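Local coordinates for protein beta-galactosidase/beta-glucuronidase (Faecalibacterium prausnitzii L2-6, PDB 6MVF) that binds flavin mononucleotide and, as a glycoside hydrolase family 2 enzyme, probably cleaves beta-glucuronides, at residues M24-W34 against G162-F173. Sequence-based numbering, arbitrary orientation.
Sequences MREIISLNEGW and GVNLISVPNAHF
Glu26 and Ser167 pair antiparallel through two backbone hydrogen bonds, Glu26 N to Ser167 O and Ser167 N to Glu26 O, both 2.8 Å, and Ile28 pairs with Leu165 in the same way. Leu30 N then donates a hydrogen bond to Val163 O at 3.0 Å, after which a side chain takes over: Asn31 OD1 accepts Val163 N at 3.0 Å, in the amide plane and nearly straight (166°). Cutting the Asn31 side chain back to alanine removes OD1 and is likely to leave Val163 N without this acceptor, losing the link to the start of strand 163-168. Leu30 lays CD1 against Leu165 CB (3.7 Å), crossing that side chain obliquely. At the far end Arg25, its CG anti to the backbone N (chi1 173°), runs alongside Val168: CB, CG and NE all meet Val168 CG1, with NE at 3.8 Å. A bend at chi3 (-54°) turns the guanidinium across the Phe173 side chain, where NH2 lies 3.7 Å from Phe173 CB and forms a salt bridge with Asp268. The same carboxylate accepts Phe173 N, so it ties both segments to strand 265-274. Strand 26-29 is one of the two edge strands, within this chain, of a four-stranded antiparallel sheet in the sugar-binding domain, with 163-168 between it and 88-93; Leu30 and Trp34 pack on strand 70-78, while beyond Pro169 the chain leads through 172-173 toward the FMN pocket.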
loop_
_atom_site.group_PDB
_atom_site.type_symbol
_atom_site.label_atom_id
_atom_site.label_comp_id
_atom_site.label_asym_id
_atom_site.label_seq_id
_atom_site.Cartn_x
_atom_site.Cartn_y
_atom_site.Cartn_z
ATOM N N MET A 24 12.700 -13.264 -19.471
ATOM C CA MET A 24 12.653 -14.650 -19.033
ATOM C C MET A 24 13.494 -14.904 -17.783
ATOM O O MET A 24 13.455 -16.021 -17.260
ATOM C CB MET A 24 13.096 -15.585 -20.166
ATOM C CG MET A 24 12.257 -15.523 -21.467
ATOM S SD MET A 24 12.875 -16.620 -22.808
ATOM C CE MET A 24 12.156 -15.847 -24.265
ATOM N N ARG A 25 14.229 -13.908 -17.282
ATOM C CA ARG A 25 14.933 -14.066 -16.012
ATOM C C ARG A 25 13.959 -14.028 -14.838
ATOM O O ARG A 25 13.175 -13.081 -14.686
ATOM C CB ARG A 25 16.006 -12.996 -15.817
ATOM C CG ARG A 25 16.633 -13.044 -14.417
ATOM C CD ARG A 25 17.812 -12.067 -14.229
ATOM N NE ARG A 25 18.845 -12.232 -15.253
ATOM C CZ ARG A 25 20.141 -12.030 -15.056
ATOM N NH1 ARG A 25 20.589 -11.667 -13.871
ATOM N NH2 ARG A 25 20.988 -12.201 -16.052
ATOM N N GLU A 26 14.027 -15.061 -14.002
ATOM C CA GLU A 26 13.187 -15.198 -12.826
ATOM C C GLU A 26 14.075 -15.294 -11.592
ATOM O O GLU A 26 14.994 -16.115 -11.553
ATOM C CB GLU A 26 12.310 -16.434 -12.960
ATOM C CG GLU A 26 10.877 -16.237 -12.540
ATOM C CD GLU A 26 10.213 -17.548 -12.152
ATOM O OE1 GLU A 26 10.836 -18.621 -12.377
ATOM O OE2 GLU A 26 9.075 -17.506 -11.614
ATOM N N ILE A 27 13.827 -14.444 -10.602
ATOM C CA ILE A 27 14.555 -14.493 -9.339
ATOM C C ILE A 27 13.572 -14.887 -8.253
ATOM O O ILE A 27 12.589 -14.177 -8.010
ATOM C CB ILE A 27 15.232 -13.155 -9.004
ATOM C CG1 ILE A 27 16.263 -12.792 -10.074
ATOM C CG2 ILE A 27 15.888 -13.220 -7.651
ATOM C CD1 ILE A 27 15.901 -11.543 -10.852
ATOM N N ILE A 28 13.836 -16.011 -7.596
ATOM C CA ILE A 28 12.986 -16.521 -6.525
ATOM C C ILE A 28 13.726 -16.375 -5.204
ATOM O O ILE A 28 14.848 -16.872 -5.048
ATOM C CB ILE A 28 12.589 -17.987 -6.752
ATOM C CG1 ILE A 28 11.859 -18.168 -8.083
ATOM C CG2 ILE A 28 11.707 -18.439 -5.607
ATOM C CD1 ILE A 28 12.771 -18.560 -9.267
ATOM N N SER A 29 13.098 -15.723 -4.240
ATOM C CA SER A 29 13.704 -15.653 -2.923
ATOM C C SER A 29 13.594 -17.002 -2.224
ATOM O O SER A 29 12.527 -17.621 -2.204
ATOM C CB SER A 29 13.046 -14.576 -2.079
ATOM O OG SER A 29 13.704 -14.525 -0.822
ATOM N N LEU A 30 14.703 -17.463 -1.658
ATOM C CA LEU A 30 14.700 -18.693 -0.881
ATOM C C LEU A 30 15.068 -18.386 0.558
ATOM O O LEU A 30 15.972 -19.017 1.113
ATOM C CB LEU A 30 15.696 -19.705 -1.433
ATOM C CG LEU A 30 15.530 -20.288 -2.817
ATOM C CD1 LEU A 30 16.875 -20.903 -3.216
ATOM C CD2 LEU A 30 14.430 -21.329 -2.797
ATOM N N ASN A 31 14.412 -17.411 1.172
ATOM C CA ASN A 31 14.787 -17.044 2.530
ATOM C C ASN A 31 14.057 -17.854 3.594
ATOM O O ASN A 31 14.497 -17.870 4.747
ATOM C CB ASN A 31 14.548 -15.545 2.746
ATOM C CG ASN A 31 15.614 -14.673 2.064
ATOM O OD1 ASN A 31 16.553 -15.179 1.432
ATOM N ND2 ASN A 31 15.474 -13.355 2.203
ATOM N N GLU A 32 12.969 -18.532 3.236
ATOM C CA GLU A 32 12.127 -19.240 4.187
ATOM C C GLU A 32 12.462 -20.726 4.244
ATOM O O GLU A 32 13.043 -21.292 3.318
ATOM C CB GLU A 32 10.655 -19.060 3.824
ATOM C CG GLU A 32 10.144 -17.670 4.100
ATOM C CD GLU A 32 9.055 -17.264 3.135
ATOM O OE1 GLU A 32 8.945 -17.900 2.054
ATOM O OE2 GLU A 32 8.311 -16.306 3.460
ATOM N N GLY A 33 12.092 -21.350 5.359
ATOM C CA GLY A 33 12.044 -22.802 5.433
ATOM C C GLY A 33 13.351 -23.523 5.685
ATOM O O GLY A 33 13.564 -24.621 5.156
ATOM N N TRP A 34 14.227 -22.955 6.500
ATOM C CA TRP A 34 15.549 -23.514 6.714
ATOM C C TRP A 34 15.617 -24.181 8.077
ATOM O O TRP A 34 15.004 -23.722 9.048
ATOM C CB TRP A 34 16.646 -22.435 6.626
ATOM C CG TRP A 34 16.773 -21.785 5.290
ATOM C CD1 TRP A 34 16.030 -20.740 4.808
ATOM C CD2 TRP A 34 17.705 -22.125 4.254
ATOM N NE1 TRP A 34 16.447 -20.411 3.542
ATOM C CE2 TRP A 34 17.475 -21.242 3.179
ATOM C CE3 TRP A 34 18.719 -23.078 4.137
ATOM C CZ2 TRP A 34 18.220 -21.289 2.003
ATOM C CZ3 TRP A 34 19.458 -23.127 2.963
ATOM C CH2 TRP A 34 19.206 -22.238 1.914
ATOM N N GLY A 162 20.477 -13.502 3.195
ATOM C CA GLY A 162 19.528 -14.286 2.432
ATOM C C GLY A 162 20.166 -14.911 1.209
ATOM O O GLY A 162 21.347 -14.716 0.912
ATOM N N VAL A 163 19.331 -15.657 0.477
ATOM C CA VAL A 163 19.746 -16.541 -0.614
ATOM C C VAL A 163 18.682 -16.489 -1.711
ATOM O O VAL A 163 17.486 -16.405 -1.421
ATOM C CB VAL A 163 19.956 -18.000 -0.110
ATOM C CG1 VAL A 163 20.219 -18.955 -1.262
ATOM C CG2 VAL A 163 21.096 -18.085 0.910
ATOM N N ASN A 164 19.115 -16.557 -2.972
ATOM C CA ASN A 164 18.226 -16.433 -4.121
ATOM C C ASN A 164 18.428 -17.579 -5.096
ATOM O O ASN A 164 19.536 -18.091 -5.266
ATOM C CB ASN A 164 18.452 -15.137 -4.905
ATOM C CG ASN A 164 17.917 -13.920 -4.197
ATOM O OD1 ASN A 164 16.800 -13.927 -3.685
ATOM N ND2 ASN A 164 18.715 -12.854 -4.174
ATOM N N LEU A 165 17.341 -17.937 -5.769
ATOM C CA LEU A 165 17.350 -18.859 -6.895
ATOM C C LEU A 165 17.113 -18.052 -8.165
ATOM O O LEU A 165 16.208 -17.210 -8.201
ATOM C CB LEU A 165 16.270 -19.921 -6.718
ATOM C CG LEU A 165 16.395 -21.283 -7.369
ATOM C CD1 LEU A 165 17.572 -22.023 -6.775
ATOM C CD2 LEU A 165 15.100 -22.054 -7.144
ATOM N N ILE A 166 17.934 -18.278 -9.189
ATOM C CA ILE A 166 17.830 -17.546 -10.451
ATOM C C ILE A 166 17.593 -18.539 -11.591
ATOM O O ILE A 166 18.373 -19.481 -11.783
ATOM C CB ILE A 166 19.073 -16.682 -10.723
ATOM C CG1 ILE A 166 19.307 -15.704 -9.566
ATOM C CG2 ILE A 166 18.909 -15.935 -12.047
ATOM C CD1 ILE A 166 20.563 -14.863 -9.694
ATOM N N SER A 167 16.523 -18.319 -12.347
ATOM C CA SER A 167 16.171 -19.106 -13.520
ATOM C C SER A 167 16.345 -18.226 -14.754
ATOM O O SER A 167 15.778 -17.128 -14.814
ATOM C CB SER A 167 14.728 -19.603 -13.397
ATOM O OG SER A 167 14.301 -20.244 -14.571
ATOM N N VAL A 168 17.133 -18.690 -15.722
ATOM C CA VAL A 168 17.421 -17.925 -16.939
ATOM C C VAL A 168 17.429 -18.859 -18.137
ATOM O O VAL A 168 17.552 -20.083 -17.992
ATOM C CB VAL A 168 18.770 -17.176 -16.854
ATOM C CG1 VAL A 168 18.710 -16.004 -15.845
ATOM C CG2 VAL A 168 19.902 -18.143 -16.539
ATOM N N PRO A 169 17.295 -18.305 -19.357
ATOM C CA PRO A 169 17.473 -19.131 -20.556
ATOM C C PRO A 169 18.936 -19.470 -20.759
ATOM O O PRO A 169 19.797 -18.995 -20.006
ATOM C CB PRO A 169 16.958 -18.243 -21.699
ATOM C CG PRO A 169 16.319 -17.067 -21.043
ATOM C CD PRO A 169 16.963 -16.917 -19.710
ATOM N N ASN A 170 19.221 -20.267 -21.796
ATOM C CA ASN A 170 20.595 -20.695 -22.049
ATOM C C ASN A 170 21.492 -19.510 -22.401
ATOM O O ASN A 170 22.627 -19.424 -21.930
ATOM C CB ASN A 170 20.620 -21.757 -23.152
ATOM C CG ASN A 170 22.010 -22.305 -23.393
ATOM O OD1 ASN A 170 22.612 -22.909 -22.501
ATOM N ND2 ASN A 170 22.536 -22.087 -24.593
ATOM N N ALA A 171 21.008 -18.601 -23.235
ATOM C CA ALA A 171 21.691 -17.339 -23.480
ATOM C C ALA A 171 21.150 -16.309 -22.490
ATOM O O ALA A 171 19.937 -16.085 -22.423
ATOM C CB ALA A 171 21.492 -16.877 -24.923
ATOM N N HIS A 172 22.051 -15.693 -21.726
ATOM C CA HIS A 172 21.699 -14.837 -20.603
ATOM C C HIS A 172 22.931 -14.035 -20.213
ATOM O O HIS A 172 24.062 -14.469 -20.431
ATOM C CB HIS A 172 21.197 -15.655 -19.398
ATOM C CG HIS A 172 22.241 -16.540 -18.783
ATOM N ND1 HIS A 172 22.367 -17.878 -19.098
ATOM C CD2 HIS A 172 23.198 -16.284 -17.859
ATOM C CE1 HIS A 172 23.359 -18.404 -18.400
ATOM N NE2 HIS A 172 23.875 -17.458 -17.634
ATOM N N PHE A 173 22.697 -12.874 -19.601
ATOM C CA PHE A 173 23.790 -12.063 -19.078
ATOM C C PHE A 173 24.542 -12.790 -17.961
ATOM O O PHE A 173 23.944 -13.475 -17.116
ATOM C CB PHE A 173 23.264 -10.719 -18.564
ATOM C CG PHE A 173 22.656 -9.841 -19.625
ATOM C CD1 PHE A 173 23.467 -9.176 -20.547
ATOM C CD2 PHE A 173 21.271 -9.636 -19.670
ATOM C CE1 PHE A 173 22.921 -8.365 -21.516
ATOM C CE2 PHE A 173 20.709 -8.806 -20.627
ATOM C CZ PHE A 173 21.533 -8.171 -21.557
#